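Local coordinates for protein Cap5O (Staphylococcus aureus, PDB 3OJL) that probably oxidises UDP-linked sugars with NAD as acceptor, in the synthesis of capsular polysaccharide, at residues Q99-D104 / D273-I278; G122-V127 / K192-T197. All coordinates share one frame; numbering follows the deposited sequence.

In the fold
Along the chain the segments come in the order 99-104, 122-127, 192-197, 273-278, so both halves of contact 2 fall between those of contact 1. Contact 2 is internal to the NAD-binding Rossmann-type domain, where helix 185-195 lies on strand 124-127 of the mixed sheet. Contact 1 reaches beyond it: the loop that follows strand 86-89, the neighbour of 124-127 in that sheet, meets the short helix 274-278 of the central region. Their centres are about 28 Å apart and their nearest atoms about 9 Å, without touching. Contact 2 thus belongs to the packing of a helix on the sheet of the dinucleotide domain, while contact 1 joins that domain to the central region close to bound NAD.

Contact 1. Residues Q99-D104 / D273-I278; sequences QYRSCD and DPYFII
C103 lies squarely over one face of the F276 ring, its CB 3.5 Å from the centroid and almost on the ring normal. The sulfur SG is 3.8 Å from the same centroid, 20° off the normal, a sulfur-aromatic contact. With SG anti to the backbone N (chi1 172°), the sulfur follows the ring toward CE1 instead of turning off it. A small, polarisable cysteine suits this flat, buried surface.

Beside this pair a water joins the backbones: it accepts from C103 N at 3.0 Å and donates to F276 O, satisfying both polar groups between loop and helix 274-278. R101 lays its CB over one face of Y275, a CH-pi contact 3.8 Å from the ring centroid. Its kinked chain then carries the guanidinium to the rim, where CE2 of Y275 sits over the centre of one guanidinium face, the planes 36° apart. Tyrosine offers R101 a broad face while its hydroxyl bonds to N296. Farther along, branch CG2 of I278 meets Y100 CD2 at 3.7 Å, a branched aliphatic chain against a flat aromatic.

Dispersion, CH-pi packing and one bridging water, with no direct hydrogen bond, thus hold the loop to the helix. F276 lies about 6 Å from bound NAD, so C103, seen in a disulfide with C269, sits over a ring close to the cofactor site.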
loop_
_atom_site.group_PDB
_atom_site.type_symbol
_atom_site.label_atom_id
_atom_site.label_comp_id
_atom_site.label_asym_id
_atom_site.label_seq_id
_atom_site.Cartn_x
_atom_site.Cartn_y
_atom_site.Cartn_z
ATOM N N GLN A 99 20.473 -9.177 13.580
ATOM C CA GLN A 99 20.413 -8.008 12.689
ATOM C C GLN A 99 19.087 -7.877 11.930
ATOM O O GLN A 99 18.445 -6.820 11.972
ATOM C CB GLN A 99 21.643 -7.961 11.728
ATOM C CG GLN A 99 21.939 -9.251 10.926
ATOM C CD GLN A 99 23.046 -9.132 9.886
ATOM O OE1 GLN A 99 23.809 -10.086 9.652
ATOM N NE2 GLN A 99 23.137 -7.986 9.197
ATOM N N TYR A 100 18.679 -8.969 11.268
ATOM C CA TYR A 100 17.478 -9.026 10.455
ATOM C C TYR A 100 16.206 -9.434 11.195
ATOM O O TYR A 100 15.157 -9.564 10.551
ATOM C CB TYR A 100 17.727 -9.830 9.163
ATOM C CG TYR A 100 18.721 -9.153 8.248
ATOM C CD1 TYR A 100 19.916 -9.775 7.902
ATOM C CD2 TYR A 100 18.505 -7.854 7.789
ATOM C CE1 TYR A 100 20.853 -9.141 7.080
ATOM C CE2 TYR A 100 19.444 -7.200 6.989
ATOM C CZ TYR A 100 20.616 -7.848 6.634
ATOM O OH TYR A 100 21.516 -7.211 5.811
ATOM N N ARG A 101 16.274 -9.562 12.548
ATOM C CA ARG A 101 15.140 -9.934 13.422
ATOM C C ARG A 101 14.382 -11.183 12.897
ATOM O O ARG A 101 13.147 -11.235 12.884
ATOM C CB ARG A 101 14.206 -8.731 13.695
ATOM C CG ARG A 101 14.711 -7.751 14.732
ATOM C CD ARG A 101 13.568 -7.385 15.643
ATOM N NE ARG A 101 13.482 -5.947 15.912
ATOM C CZ ARG A 101 12.378 -5.324 16.323
ATOM N NH1 ARG A 101 11.241 -5.996 16.474
ATOM N NH2 ARG A 101 12.391 -4.014 16.547
ATOM N N SER A 102 15.163 -12.177 12.449
ATOM C CA SER A 102 14.714 -13.455 11.914
ATOM C C SER A 102 13.656 -14.164 12.777
ATOM O O SER A 102 13.626 -13.993 14.004
ATOM C CB SER A 102 15.916 -14.373 11.674
ATOM O OG SER A 102 16.171 -15.314 12.707
ATOM N N CYS A 103 12.806 -14.976 12.133
ATOM C CA CYS A 103 11.830 -15.761 12.857
ATOM C C CYS A 103 12.549 -16.798 13.712
ATOM O O CYS A 103 13.397 -17.550 13.205
ATOM C CB CYS A 103 10.859 -16.437 11.897
ATOM S SG CYS A 103 9.750 -17.632 12.697
ATOM N N ASP A 104 12.214 -16.858 14.997
ATOM C CA ASP A 104 12.844 -17.899 15.775
ATOM C C ASP A 104 11.905 -19.088 15.764
ATOM O O ASP A 104 10.870 -19.053 16.423
ATOM C CB ASP A 104 13.198 -17.449 17.186
ATOM C CG ASP A 104 13.960 -18.512 17.952
ATOM O OD1 ASP A 104 13.616 -18.758 19.119
ATOM O OD2 ASP A 104 14.878 -19.130 17.361
ATOM N N ASP A 273 6.038 -9.804 12.333
ATOM C CA ASP A 273 5.792 -10.341 10.996
ATOM C C ASP A 273 6.621 -9.813 9.811
ATOM O O ASP A 273 7.200 -10.647 9.115
ATOM C CB ASP A 273 4.272 -10.438 10.701
ATOM C CG ASP A 273 3.508 -11.514 11.484
ATOM O OD1 ASP A 273 3.985 -11.918 12.573
ATOM O OD2 ASP A 273 2.432 -11.941 11.012
ATOM N N PRO A 274 6.749 -8.484 9.551
ATOM C CA PRO A 274 7.587 -8.032 8.418
ATOM C C PRO A 274 9.059 -8.448 8.497
ATOM O O PRO A 274 9.740 -8.473 7.483
ATOM C CB PRO A 274 7.441 -6.517 8.469
ATOM C CG PRO A 274 7.052 -6.211 9.861
ATOM C CD PRO A 274 6.149 -7.326 10.242
ATOM N N TYR A 275 9.551 -8.765 9.697
ATOM C CA TYR A 275 10.928 -9.215 9.909
ATOM C C TYR A 275 11.114 -10.703 9.549
ATOM O O TYR A 275 12.240 -11.118 9.262
ATOM C CB TYR A 275 11.384 -8.952 11.350
ATOM C CG TYR A 275 11.640 -7.499 11.702
ATOM C CD1 TYR A 275 12.589 -6.748 11.008
ATOM C CD2 TYR A 275 11.040 -6.916 12.812
ATOM C CE1 TYR A 275 12.866 -5.428 11.362
ATOM C CE2 TYR A 275 11.276 -5.585 13.148
ATOM C CZ TYR A 275 12.204 -4.850 12.433
ATOM O OH TYR A 275 12.451 -3.546 12.781
ATOM N N PHE A 276 10.028 -11.494 9.533
ATOM C CA PHE A 276 10.096 -12.907 9.162
ATOM C C PHE A 276 10.378 -13.039 7.668
ATOM O O PHE A 276 11.030 -14.009 7.262
ATOM C CB PHE A 276 8.816 -13.654 9.569
ATOM C CG PHE A 276 8.582 -13.866 11.055
ATOM C CD1 PHE A 276 7.593 -14.728 11.504
ATOM C CD2 PHE A 276 9.344 -13.189 12.008
ATOM C CE1 PHE A 276 7.379 -14.918 12.874
ATOM C CE2 PHE A 276 9.133 -13.390 13.371
ATOM C CZ PHE A 276 8.161 -14.255 13.793
ATOM N N ILE A 277 9.925 -12.023 6.859
ATOM C CA ILE A 277 10.132 -11.918 5.401
ATOM C C ILE A 277 11.532 -11.437 5.114
ATOM O O ILE A 277 12.204 -12.076 4.305
ATOM C CB ILE A 277 9.057 -11.058 4.647
ATOM C CG1 ILE A 277 7.665 -11.720 4.665
ATOM C CG2 ILE A 277 9.464 -10.741 3.209
ATOM C CD1 ILE A 277 6.798 -10.969 5.454
ATOM N N ILE A 278 11.973 -10.316 5.767
ATOM C CA ILE A 278 13.307 -9.718 5.584
ATOM C C ILE A 278 14.371 -10.782 5.735
ATOM O O ILE A 278 15.137 -10.978 4.805
ATOM C CB ILE A 278 13.634 -8.454 6.473
ATOM C CG1 ILE A 278 12.736 -7.231 6.165
ATOM C CG2 ILE A 278 15.137 -8.068 6.391
ATOM C CD1 ILE A 278 12.706 -6.158 7.306
HETATM O O HOH W 1 12.624 -15.101 9.189
#

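Contact 2. Residues G122-V127 / K192-T197; sequences GNTIIV and KRVYRT
Apolar packing between I126 on strand 124-127 and V194 and Y195 on helix 185-195 forms the middle of this contact. I126 and V194 meet end on, with CD1 of I126 and CG1 of V194 3.9 Å apart. The same CD1 comes within 3.8 Å of CE1 of Y195, obliquely to the ring. An extended second torsion (chi2 164°) sends CD1 out to the helix. Isoleucine suits the place because this long branch reaches both V194 and Y195 while CG2 packs on the tyrosine hydroxyl. T124 adds its methyl, CG2, which passes alongside CG2 of V194 at 4.1 Å; a threonine can give carbon to the helix here and keep its hydroxyl at the border.

T124 and I126 face the helix while V127 points away, the alternation of a strand whose two faces are both covered. This is the layered build of a Rossmann-type domain. Helix 185-195 connects strands 178-182 and 203-207, yet packs back across the sheet onto 124-127. The compact, branched V194 fits between I126, T124 and F30 of helix 23-32. V86 and I88 of strand 86-89 lie to one side of I126 and V158 of strand 156-159 to the other.

Polar groups lie at the borders. The R193 guanidinium, on a chain bent at chi2 and chi3, turns an edge to T124, its NH2 3.5 Å from OG1; this is a proximity without a hydrogen bond, at the exposed end. Y195, buried and touching C160 as well, places its hydroxyl beside CG2 of I126, where it hydrogen-bonds to E128, just after the strand.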
loop_
_atom_site.group_PDB
_atom_site.type_symbol
_atom_site.label_atom_id
_atom_site.label_comp_id
_atom_site.label_asym_id
_atom_site.label_seq_id
_atom_site.Cartn_x
_atom_site.Cartn_y
_atom_site.Cartn_z
ATOM N N GLY A 122 -1.372 -42.017 9.284
ATOM C CA GLY A 122 -2.738 -41.498 9.245
ATOM C C GLY A 122 -2.906 -40.195 10.002
ATOM O O GLY A 122 -3.938 -39.534 9.862
ATOM N N ASN A 123 -1.890 -39.820 10.815
ATOM C CA ASN A 123 -1.879 -38.600 11.625
ATOM C C ASN A 123 -1.809 -37.276 10.823
ATOM O O ASN A 123 -1.385 -37.273 9.660
ATOM C CB ASN A 123 -0.767 -38.661 12.689
ATOM C CG ASN A 123 -1.031 -39.607 13.861
ATOM O OD1 ASN A 123 -0.223 -39.716 14.797
ATOM N ND2 ASN A 123 -2.171 -40.296 13.872
ATOM N N THR A 124 -2.215 -36.160 11.477
ATOM C CA THR A 124 -2.259 -34.801 10.943
ATOM C C THR A 124 -1.508 -33.835 11.867
ATOM O O THR A 124 -1.879 -33.695 13.028
ATOM C CB THR A 124 -3.737 -34.392 10.770
ATOM O OG1 THR A 124 -4.379 -35.282 9.851
ATOM C CG2 THR A 124 -3.918 -32.950 10.325
ATOM N N ILE A 125 -0.470 -33.152 11.344
ATOM C CA ILE A 125 0.305 -32.131 12.081
ATOM C C ILE A 125 -0.078 -30.724 11.585
ATOM O O ILE A 125 -0.097 -30.484 10.380
ATOM C CB ILE A 125 1.834 -32.364 12.042
ATOM C CG1 ILE A 125 2.193 -33.766 12.555
ATOM C CG2 ILE A 125 2.589 -31.276 12.823
ATOM C CD1 ILE A 125 3.089 -34.479 11.687
ATOM N N ILE A 126 -0.414 -29.816 12.520
ATOM C CA ILE A 126 -0.799 -28.428 12.240
ATOM C C ILE A 126 0.110 -27.446 12.970
ATOM O O ILE A 126 0.253 -27.534 14.189
ATOM C CB ILE A 126 -2.297 -28.152 12.545
ATOM C CG1 ILE A 126 -3.229 -29.116 11.740
ATOM C CG2 ILE A 126 -2.624 -26.675 12.245
ATOM C CD1 ILE A 126 -4.611 -29.214 12.171
ATOM N N VAL A 127 0.727 -26.511 12.227
ATOM C CA VAL A 127 1.574 -25.460 12.807
ATOM C C VAL A 127 0.757 -24.166 12.764
ATOM O O VAL A 127 0.457 -23.656 11.680
ATOM C CB VAL A 127 2.990 -25.365 12.162
ATOM C CG1 VAL A 127 3.736 -24.112 12.605
ATOM C CG2 VAL A 127 3.804 -26.612 12.490
ATOM N N LYS A 192 -8.849 -29.520 6.638
ATOM C CA LYS A 192 -10.222 -29.065 6.447
ATOM C C LYS A 192 -11.144 -29.916 7.313
ATOM O O LYS A 192 -12.088 -29.403 7.920
ATOM C CB LYS A 192 -10.625 -29.177 4.980
ATOM C CG LYS A 192 -10.580 -27.845 4.270
ATOM C CD LYS A 192 -11.438 -27.842 3.035
ATOM C CE LYS A 192 -10.795 -28.526 1.860
ATOM N NZ LYS A 192 -11.720 -28.572 0.703
ATOM N N ARG A 193 -10.837 -31.223 7.379
ATOM C CA ARG A 193 -11.540 -32.230 8.171
ATOM C C ARG A 193 -11.492 -31.813 9.652
ATOM O O ARG A 193 -12.518 -31.887 10.331
ATOM C CB ARG A 193 -10.814 -33.582 8.019
ATOM C CG ARG A 193 -11.559 -34.734 7.371
ATOM C CD ARG A 193 -11.126 -36.068 7.989
ATOM N NE ARG A 193 -9.672 -36.295 7.923
ATOM C CZ ARG A 193 -8.835 -36.221 8.960
ATOM N NH1 ARG A 193 -9.293 -35.920 10.174
ATOM N NH2 ARG A 193 -7.536 -36.438 8.788
ATOM N N VAL A 194 -10.302 -31.367 10.135
ATOM C CA VAL A 194 -10.018 -31.001 11.526
ATOM C C VAL A 194 -10.761 -29.707 11.986
ATOM O O VAL A 194 -11.415 -29.693 13.026
ATOM C CB VAL A 194 -8.472 -30.974 11.789
ATOM C CG1 VAL A 194 -8.132 -30.535 13.209
ATOM C CG2 VAL A 194 -7.836 -32.323 11.491
ATOM N N TYR A 195 -10.645 -28.635 11.229
ATOM C CA TYR A 195 -11.289 -27.377 11.596
ATOM C C TYR A 195 -12.808 -27.344 11.381
ATOM O O TYR A 195 -13.492 -26.560 12.032
ATOM C CB TYR A 195 -10.548 -26.170 10.982
ATOM C CG TYR A 195 -9.181 -25.947 11.602
ATOM C CD1 TYR A 195 -8.019 -26.325 10.935
ATOM C CD2 TYR A 195 -9.049 -25.372 12.865
ATOM C CE1 TYR A 195 -6.758 -26.105 11.493
ATOM C CE2 TYR A 195 -7.796 -25.163 13.439
ATOM C CZ TYR A 195 -6.654 -25.533 12.751
ATOM O OH TYR A 195 -5.423 -25.314 13.325
ATOM N N ARG A 196 -13.334 -28.251 10.532
ATOM C CA ARG A 196 -14.757 -28.408 10.223
ATOM C C ARG A 196 -15.549 -28.775 11.495
ATOM O O ARG A 196 -16.754 -28.523 11.525
ATOM C CB ARG A 196 -14.920 -29.495 9.161
ATOM C CG ARG A 196 -16.158 -29.420 8.317
ATOM C CD ARG A 196 -16.178 -30.640 7.397
ATOM N NE ARG A 196 -15.423 -30.421 6.164
ATOM C CZ ARG A 196 -14.730 -31.354 5.514
ATOM N NH1 ARG A 196 -14.654 -32.592 5.990
ATOM N NH2 ARG A 196 -14.096 -31.054 4.389
ATOM N N THR A 197 -14.882 -29.319 12.563
ATOM C CA THR A 197 -15.575 -29.634 13.826
ATOM C C THR A 197 -16.247 -28.408 14.466
ATOM O O THR A 197 -17.304 -28.570 15.083
ATOM C CB THR A 197 -14.769 -30.503 14.830
ATOM O OG1 THR A 197 -14.064 -29.694 15.767
ATOM C CG2 THR A 197 -13.883 -31.544 14.174
#